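Local coordinates for hypothetical Thioesterase Protein SP_1851 (Streptococcus pneumoniae serotype 4, PDB 4XY5), which probably hydrolyses acyl-CoA thioesters as a hot-dog-fold thioesterase of the PaaI type, although its natural substrate is not established, at residues N17-K22 with V29-V34; G48-L53 with D86-K91; T52-I57 with V106-Q111. The protein carries 1 engineered substitution. All blocks are in the same frame, centred on the assembly; numbering follows the deposited sequence.

Contact 1: residues N17-K22 with V29-V34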
# COMPACT_ATOMS: atom_id res chain seq x y z
N ASN A 17 -4.43 -26.97 6.13
CA ASN A 17 -4.16 -27.90 5.03
C ASN A 17 -3.49 -27.11 3.92
O ASN A 17 -3.73 -25.91 3.82
CB ASN A 17 -5.44 -28.56 4.51
CG ASN A 17 -6.35 -27.58 3.79
OD1 ASN A 17 -6.18 -27.31 2.58
ND2 ASN A 17 -7.34 -27.04 4.52
N TYR A 18 -2.68 -27.76 3.10
CA TYR A 18 -2.09 -27.11 1.92
C TYR A 18 -1.37 -28.14 1.07
O TYR A 18 -1.04 -29.23 1.54
CB TYR A 18 -1.13 -25.98 2.31
CG TYR A 18 0.14 -26.43 3.02
CD1 TYR A 18 1.29 -26.75 2.30
CD2 TYR A 18 0.18 -26.52 4.41
CE1 TYR A 18 2.45 -27.17 2.96
CE2 TYR A 18 1.33 -26.93 5.07
CZ TYR A 18 2.45 -27.25 4.34
OH TYR A 18 3.59 -27.65 5.01
N GLU A 19 -1.16 -27.79 -0.20
CA GLU A 19 -0.35 -28.57 -1.12
C GLU A 19 0.61 -27.64 -1.82
O GLU A 19 0.17 -26.67 -2.44
CB GLU A 19 -1.23 -29.28 -2.16
CG GLU A 19 -2.22 -30.27 -1.58
CD GLU A 19 -1.57 -31.57 -1.18
OE1 GLU A 19 -0.40 -31.78 -1.59
OE2 GLU A 19 -2.21 -32.38 -0.47
N ILE A 20 1.91 -27.89 -1.73
CA ILE A 20 2.88 -27.13 -2.50
C ILE A 20 3.04 -27.79 -3.87
O ILE A 20 3.59 -28.89 -3.99
CB ILE A 20 4.27 -27.05 -1.82
CG1 ILE A 20 4.13 -26.53 -0.39
CG2 ILE A 20 5.21 -26.16 -2.62
CD1 ILE A 20 5.46 -26.47 0.35
N GLU A 21 2.52 -27.13 -4.90
CA GLU A 21 2.57 -27.66 -6.25
C GLU A 21 3.87 -27.31 -6.96
O GLU A 21 4.37 -28.07 -7.79
CB GLU A 21 1.39 -27.15 -7.07
CG GLU A 21 0.06 -27.69 -6.61
CD GLU A 21 -1.05 -27.41 -7.59
OE1 GLU A 21 -0.82 -26.62 -8.54
OE2 GLU A 21 -2.14 -27.98 -7.42
N LYS A 22 4.41 -26.14 -6.63
CA LYS A 22 5.60 -25.66 -7.31
C LYS A 22 6.40 -24.72 -6.44
O LYS A 22 5.84 -23.83 -5.80
CB LYS A 22 5.19 -24.98 -8.61
CG LYS A 22 6.32 -24.37 -9.40
CD LYS A 22 5.73 -23.60 -10.57
CE LYS A 22 6.76 -22.76 -11.29
NZ LYS A 22 6.04 -21.88 -12.28
N VAL A 29 3.72 -21.99 -6.34
CA VAL A 29 2.28 -22.23 -6.41
C VAL A 29 1.88 -23.18 -5.27
O VAL A 29 2.41 -24.29 -5.17
CB VAL A 29 1.86 -22.84 -7.76
CG1 VAL A 29 0.37 -23.17 -7.75
CG2 VAL A 29 2.20 -21.90 -8.91
N VAL A 30 0.93 -22.74 -4.44
CA VAL A 30 0.44 -23.53 -3.31
C VAL A 30 -1.08 -23.53 -3.34
O VAL A 30 -1.67 -22.48 -3.60
CB VAL A 30 0.94 -22.98 -1.95
CG1 VAL A 30 0.32 -23.74 -0.78
CG2 VAL A 30 2.47 -23.02 -1.88
N THR A 31 -1.70 -24.67 -3.07
CA THR A 31 -3.16 -24.72 -3.00
C THR A 31 -3.61 -25.01 -1.56
O THR A 31 -2.86 -25.57 -0.76
CB THR A 31 -3.75 -25.77 -3.95
OG1 THR A 31 -3.32 -27.08 -3.57
CG2 THR A 31 -3.33 -25.48 -5.39
N THR A 32 -4.82 -24.58 -1.23
CA THR A 32 -5.35 -24.78 0.12
C THR A 32 -6.86 -24.71 0.07
O THR A 32 -7.44 -24.03 -0.78
CB THR A 32 -4.79 -23.73 1.12
OG1 THR A 32 -5.18 -24.09 2.45
CG2 THR A 32 -5.31 -22.32 0.82
N LYS A 33 -7.51 -25.43 0.98
CA LYS A 33 -8.97 -25.44 1.02
C LYS A 33 -9.47 -24.58 2.16
O LYS A 33 -9.01 -24.74 3.29
CB LYS A 33 -9.52 -26.86 1.18
CG LYS A 33 -11.03 -26.91 0.94
CD LYS A 33 -11.58 -28.32 1.09
CE LYS A 33 -11.44 -28.81 2.51
NZ LYS A 33 -12.07 -30.14 2.68
N VAL A 34 -10.41 -23.69 1.86
CA VAL A 34 -11.00 -22.80 2.86
C VAL A 34 -11.84 -23.63 3.84
O VAL A 34 -12.68 -24.44 3.43
CB VAL A 34 -11.87 -21.71 2.21
CG1 VAL A 34 -12.42 -20.75 3.25
CG2 VAL A 34 -11.06 -20.94 1.17

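Contact 2: residues G48-L53 with D86-K91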
# COMPACT_ATOMS: atom_id res chain seq x y z
N GLY A 48 -7.47 -11.37 6.90
CA GLY A 48 -6.20 -11.73 7.50
C GLY A 48 -5.74 -13.11 7.08
O GLY A 48 -4.55 -13.36 6.88
N TYR A 49 -6.68 -14.04 6.97
CA TYR A 49 -6.40 -15.36 6.43
C TYR A 49 -5.85 -15.27 5.02
O TYR A 49 -4.80 -15.84 4.71
CB TYR A 49 -7.67 -16.23 6.47
CG TYR A 49 -7.69 -17.44 5.55
CD1 TYR A 49 -7.12 -18.64 5.93
CD2 TYR A 49 -8.32 -17.37 4.30
CE1 TYR A 49 -7.15 -19.75 5.08
CE2 TYR A 49 -8.36 -18.47 3.46
CZ TYR A 49 -7.78 -19.65 3.85
OH TYR A 49 -7.82 -20.74 3.01
N LEU A 50 -6.53 -14.52 4.16
CA LEU A 50 -6.09 -14.37 2.78
C LEU A 50 -4.71 -13.72 2.73
O LEU A 50 -3.86 -14.15 1.97
CB LEU A 50 -7.09 -13.53 1.97
CG LEU A 50 -8.48 -14.15 1.78
CD1 LEU A 50 -9.39 -13.13 1.10
CD2 LEU A 50 -8.34 -15.39 0.95
N PHE A 51 -4.49 -12.69 3.54
CA PHE A 51 -3.17 -12.06 3.57
C PHE A 51 -2.11 -13.05 4.01
O PHE A 51 -1.00 -13.09 3.46
CB PHE A 51 -3.17 -10.86 4.51
CG PHE A 51 -1.83 -10.16 4.60
CD1 PHE A 51 -1.55 -9.07 3.79
CD2 PHE A 51 -0.86 -10.59 5.50
CE1 PHE A 51 -0.32 -8.42 3.87
CE2 PHE A 51 0.36 -9.96 5.59
CZ PHE A 51 0.64 -8.86 4.77
N THR A 52 -2.42 -13.85 5.02
CA THR A 52 -1.43 -14.76 5.54
C THR A 52 -1.05 -15.81 4.49
O THR A 52 0.11 -16.18 4.37
CB THR A 52 -1.92 -15.43 6.86
OG1 THR A 52 -2.07 -14.41 7.87
CG2 THR A 52 -0.91 -16.48 7.36
N LEU A 53 -2.04 -16.28 3.73
CA LEU A 53 -1.73 -17.17 2.60
C LEU A 53 -0.70 -16.49 1.69
O LEU A 53 0.31 -17.10 1.31
CB LEU A 53 -2.99 -17.52 1.81
CG LEU A 53 -4.11 -18.28 2.51
CD1 LEU A 53 -5.25 -18.57 1.54
CD2 LEU A 53 -3.61 -19.59 3.13
N ASP A 86 -13.97 -23.51 -0.92
CA ASP A 86 -13.20 -23.05 -2.07
C ASP A 86 -11.82 -23.69 -2.02
O ASP A 86 -11.26 -23.87 -0.95
CB ASP A 86 -13.03 -21.52 -2.10
CG ASP A 86 -14.24 -20.79 -2.64
OD1 ASP A 86 -15.19 -21.44 -3.13
OD2 ASP A 86 -14.23 -19.53 -2.58
N VAL A 87 -11.27 -24.03 -3.19
CA VAL A 87 -9.86 -24.36 -3.26
C VAL A 87 -9.17 -23.12 -3.82
O VAL A 87 -9.52 -22.64 -4.90
CB VAL A 87 -9.59 -25.58 -4.15
CG1 VAL A 87 -8.08 -25.80 -4.32
CG2 VAL A 87 -10.26 -26.80 -3.55
N LEU A 88 -8.24 -22.58 -3.04
CA LEU A 88 -7.53 -21.37 -3.42
C LEU A 88 -6.15 -21.71 -3.95
O LEU A 88 -5.39 -22.44 -3.31
CB LEU A 88 -7.41 -20.42 -2.23
CG LEU A 88 -8.72 -20.00 -1.59
CD1 LEU A 88 -8.50 -18.98 -0.47
CD2 LEU A 88 -9.66 -19.46 -2.65
N THR A 89 -5.82 -21.17 -5.12
CA THR A 89 -4.49 -21.32 -5.67
C THR A 89 -3.74 -20.02 -5.47
O THR A 89 -4.16 -18.99 -5.95
CB THR A 89 -4.54 -21.68 -7.16
OG1 THR A 89 -5.27 -22.90 -7.32
CG2 THR A 89 -3.12 -21.86 -7.71
N ILE A 90 -2.63 -20.11 -4.75
CA ILE A 90 -1.82 -18.97 -4.35
C ILE A 90 -0.55 -19.02 -5.18
O ILE A 90 0.27 -19.92 -5.02
CB ILE A 90 -1.45 -19.03 -2.85
CG1 ILE A 90 -2.65 -19.49 -2.03
CG2 ILE A 90 -0.89 -17.66 -2.37
CD1 ILE A 90 -2.25 -20.31 -0.79
N LYS A 91 -0.40 -18.05 -6.07
CA LYS A 91 0.76 -18.00 -6.96
C LYS A 91 1.59 -16.79 -6.63
O LYS A 91 1.11 -15.67 -6.72
CB LYS A 91 0.31 -17.93 -8.42
CG LYS A 91 -0.58 -19.08 -8.86
CD LYS A 91 -0.89 -18.99 -10.35
CE LYS A 91 -1.54 -20.27 -10.86
NZ LYS A 91 -1.67 -20.25 -12.35

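Contact 3: residues T52-I57 with V106-Q111. Engineered in segment 52-57: A55 (natural residue Asp).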
# COMPACT_ATOMS: atom_id res chain seq x y z
N THR A 52 -2.42 -13.85 5.02
CA THR A 52 -1.43 -14.76 5.54
C THR A 52 -1.05 -15.81 4.49
O THR A 52 0.11 -16.18 4.37
CB THR A 52 -1.92 -15.43 6.86
OG1 THR A 52 -2.07 -14.41 7.87
CG2 THR A 52 -0.91 -16.48 7.36
N LEU A 53 -2.04 -16.28 3.73
CA LEU A 53 -1.73 -17.17 2.60
C LEU A 53 -0.70 -16.49 1.69
O LEU A 53 0.31 -17.10 1.31
CB LEU A 53 -2.99 -17.52 1.81
CG LEU A 53 -4.11 -18.28 2.51
CD1 LEU A 53 -5.25 -18.57 1.54
CD2 LEU A 53 -3.61 -19.59 3.13
N CYS A 54 -0.92 -15.22 1.36
CA CYS A 54 -0.01 -14.51 0.46
C CYS A 54 1.38 -14.31 1.06
O CYS A 54 2.40 -14.46 0.37
CB CYS A 54 -0.59 -13.14 0.07
SG CYS A 54 -2.06 -13.26 -0.92
N ALA A 55 1.43 -13.96 2.35
CA ALA A 55 2.71 -13.68 3.00
C ALA A 55 3.57 -14.92 3.11
O ALA A 55 4.80 -14.87 2.94
CB ALA A 55 2.49 -13.07 4.37
N GLN A 56 2.94 -16.04 3.44
CA GLN A 56 3.68 -17.30 3.51
C GLN A 56 4.26 -17.65 2.13
O GLN A 56 5.44 -18.01 2.01
CB GLN A 56 2.76 -18.40 4.01
CG GLN A 56 3.44 -19.75 4.19
CD GLN A 56 4.44 -19.77 5.32
OE1 GLN A 56 4.65 -18.77 6.02
NE2 GLN A 56 5.09 -20.92 5.51
N ILE A 57 3.46 -17.50 1.09
CA ILE A 57 3.93 -17.82 -0.26
C ILE A 57 5.03 -16.83 -0.68
O ILE A 57 5.99 -17.21 -1.34
CB ILE A 57 2.76 -17.87 -1.29
CG1 ILE A 57 2.20 -19.29 -1.38
CG2 ILE A 57 3.22 -17.46 -2.69
CD1 ILE A 57 1.77 -19.91 -0.04
N VAL A 106 1.85 -11.63 -5.41
CA VAL A 106 1.15 -12.87 -5.06
C VAL A 106 -0.31 -12.72 -5.41
O VAL A 106 -0.93 -11.73 -5.04
CB VAL A 106 1.31 -13.22 -3.57
CG1 VAL A 106 0.60 -14.55 -3.25
CG2 VAL A 106 2.79 -13.30 -3.20
N ASP A 107 -0.86 -13.71 -6.12
CA ASP A 107 -2.24 -13.62 -6.62
C ASP A 107 -2.98 -14.86 -6.17
O ASP A 107 -2.44 -15.94 -6.25
CB ASP A 107 -2.26 -13.51 -8.15
CG ASP A 107 -1.46 -12.32 -8.67
OD1 ASP A 107 -1.65 -11.18 -8.16
OD2 ASP A 107 -0.62 -12.51 -9.57
N ILE A 108 -4.21 -14.70 -5.70
CA ILE A 108 -5.02 -15.85 -5.34
C ILE A 108 -6.24 -15.96 -6.23
O ILE A 108 -6.97 -14.97 -6.44
CB ILE A 108 -5.46 -15.81 -3.86
CG1 ILE A 108 -4.23 -15.81 -2.94
CG2 ILE A 108 -6.36 -17.01 -3.56
CD1 ILE A 108 -4.58 -15.98 -1.41
N THR A 109 -6.45 -17.16 -6.77
CA THR A 109 -7.62 -17.47 -7.59
C THR A 109 -8.39 -18.64 -6.96
O THR A 109 -7.80 -19.43 -6.22
CB THR A 109 -7.23 -17.84 -9.03
OG1 THR A 109 -6.28 -18.91 -9.00
CG2 THR A 109 -6.59 -16.64 -9.73
N ASN A 110 -9.69 -18.75 -7.23
CA ASN A 110 -10.42 -19.90 -6.70
C ASN A 110 -10.50 -21.00 -7.75
O ASN A 110 -9.94 -20.86 -8.83
CB ASN A 110 -11.81 -19.50 -6.18
CG ASN A 110 -12.73 -18.98 -7.27
OD1 ASN A 110 -12.49 -19.18 -8.46
ND2 ASN A 110 -13.81 -18.31 -6.86
N GLN A 111 -11.22 -22.08 -7.42
CA GLN A 111 -11.26 -23.27 -8.26
C GLN A 111 -11.99 -23.02 -9.58
O GLN A 111 -11.94 -23.85 -10.48
CB GLN A 111 -11.91 -24.45 -7.51
CG GLN A 111 -13.40 -24.29 -7.22
CD GLN A 111 -13.67 -23.36 -6.06
OE1 GLN A 111 -12.78 -23.06 -5.27
NE2 GLN A 111 -14.91 -22.89 -5.95

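Contact 1: residues N17-K22 with V29-V34
V29 O takes two backbone donors from the facing strand, E21 N at 2.9 Å and K22 N at 3.1 Å. The K22 bond lies in the carbonyl plane on a lone pair, whereas E21 N is tilted out of that plane and its N-H is less straight, at 139°. Two residues opposite one is the classic beta bulge, and beyond it V29 N returns a bond to K22 O. The bulge also turns the CB of E21 toward the other strand; with CG beside the backbone N (chi1 -68°) and the chain extended beyond it, the carboxylate crosses over to V29 and T31, OE1 nearing V29 CG1 and OE2 meeting T31 CG2 at 3.4 Å. Strands 19-24 and 27-33 form the antiparallel hairpin at one margin of the hot-dog sheet, with E19 and T31 as a hydrogen-bonded pair and I20 and V30 as a non-hydrogen-bonded pair. Just before strand 19-24, N17 continues the pairing with its side chain. Its CG stands between the backbone N and the carbonyl carbon (chi1 69°), which brings the flat amide against the backbone of K33: OD1 accepts from K33 N at 2.8 Å and ND2 donates to K33 O at 3.1 Å, both on lone pairs in the carbonyl planes. This two-point grip fixes the rotation of the amide. T32 OG1 donates to N17 O at 2.7 Å from above the carbonyl plane. Y18 rests its CB against V30 CG1, while its ring leads away to stack on F9 of the second subunit, whose backbone N is hydrogen-bonded to Y18 OH.

Contact 2: residues G48-L53 with D86-K91
The Y49 ring has L53 CG over one face, 4.1 Å above the plane and offset toward the rim, while L88 CD1 comes to its edge, near the ring plane. That methyl lies 4.0 Å from both Y49 CE2 and Y49 OH. This is the hot-dog arrangement, in which the antiparallel sheet wraps round helix 47-64; here the first turns of the helix meet the inward-facing side chains of strand 87-97. With CG anti to the backbone N (chi1 160°), the tyrosine extends from the helix and meets L88 from the opposite direction. L88 CD1 is the tip shared by three helix residues: besides the ring it touches L50 CD2 at 3.9 Å and L53 CD1 at 3.8 Å, both leucines crossing L88 at about a right angle. The contact is buried and apolar. On the helix side, T52 OG1 donates to G48 O, which T52 N reaches from the other face of the carbonyl plane. F51 turns instead to the second subunit and stacks on its F51. Two residues further along the strand, on the same face as L88, I90 places CD1 3.9 Å from L53 CB, and its other branch, CG2, lies 3.9 Å from L53 O.

Contact 3: residues T52-I57 with V106-Q111
In the core of the hot-dog fold, the middle of helix 47-64 packs on strand 101-109, and the two short segments run at 133° to each other. The helix presents L53, C54 and I57; the strand answers with V106 and I108, whose CA atoms both carry their side chains toward the helix. C54 is central. Its SG stands beside the backbone N (chi1 -66°) and meets both strand residues, I108 CD1 at 3.7 Å and V106 CG1 at 3.8 Å. The thiol sulfur thus touches methyls from two successive inward residues of the strand. V106 divides its branches over the helix surface: CG1 lies close to the CA as well as the SG of C54, and CG2 approaches C54 O at 3.8 Å. This close seating agrees with the 5.9 Å between the CA atoms of C54 and V106. I108 CD1 also bridges to L53, with which it crosses at about a right angle, lying 3.9 Å from L53 CB. A55, an engineered replacement of the natural aspartate, points away from the strand, toward the side where H46 of the second subunit packs. Next to it, Q56 OE1 is hydrogen-bonded to that same H46, NE2 being its partner atom. At the far end of the contact, I57 crosses V106 obliquely and sets its CG2 4.0 Å from V106 CG1.

Contacts 2 and 3 use overlapping turns of one helix, their centres about 4 Å apart, and share L53, which meets L88 and I90 in one and I108 in the other. Strand neighbours join them: K91 O lies 2.8 Å from D107 N, and I90 CG2 lies 3.6 Å from V106 CG1. Contact 1, centred about 9 Å from both, adds the next strand: V30 O is 2.8 Å from I90 N, while V30 CG2 reaches I57 CD1 at 3.7 Å. The helix side turned to the second subunit carries A55, engineered from aspartate, beside that subunit's H46; in related hot-dog thioesterases the active site lies at such a subunit interface, and this is probably so here.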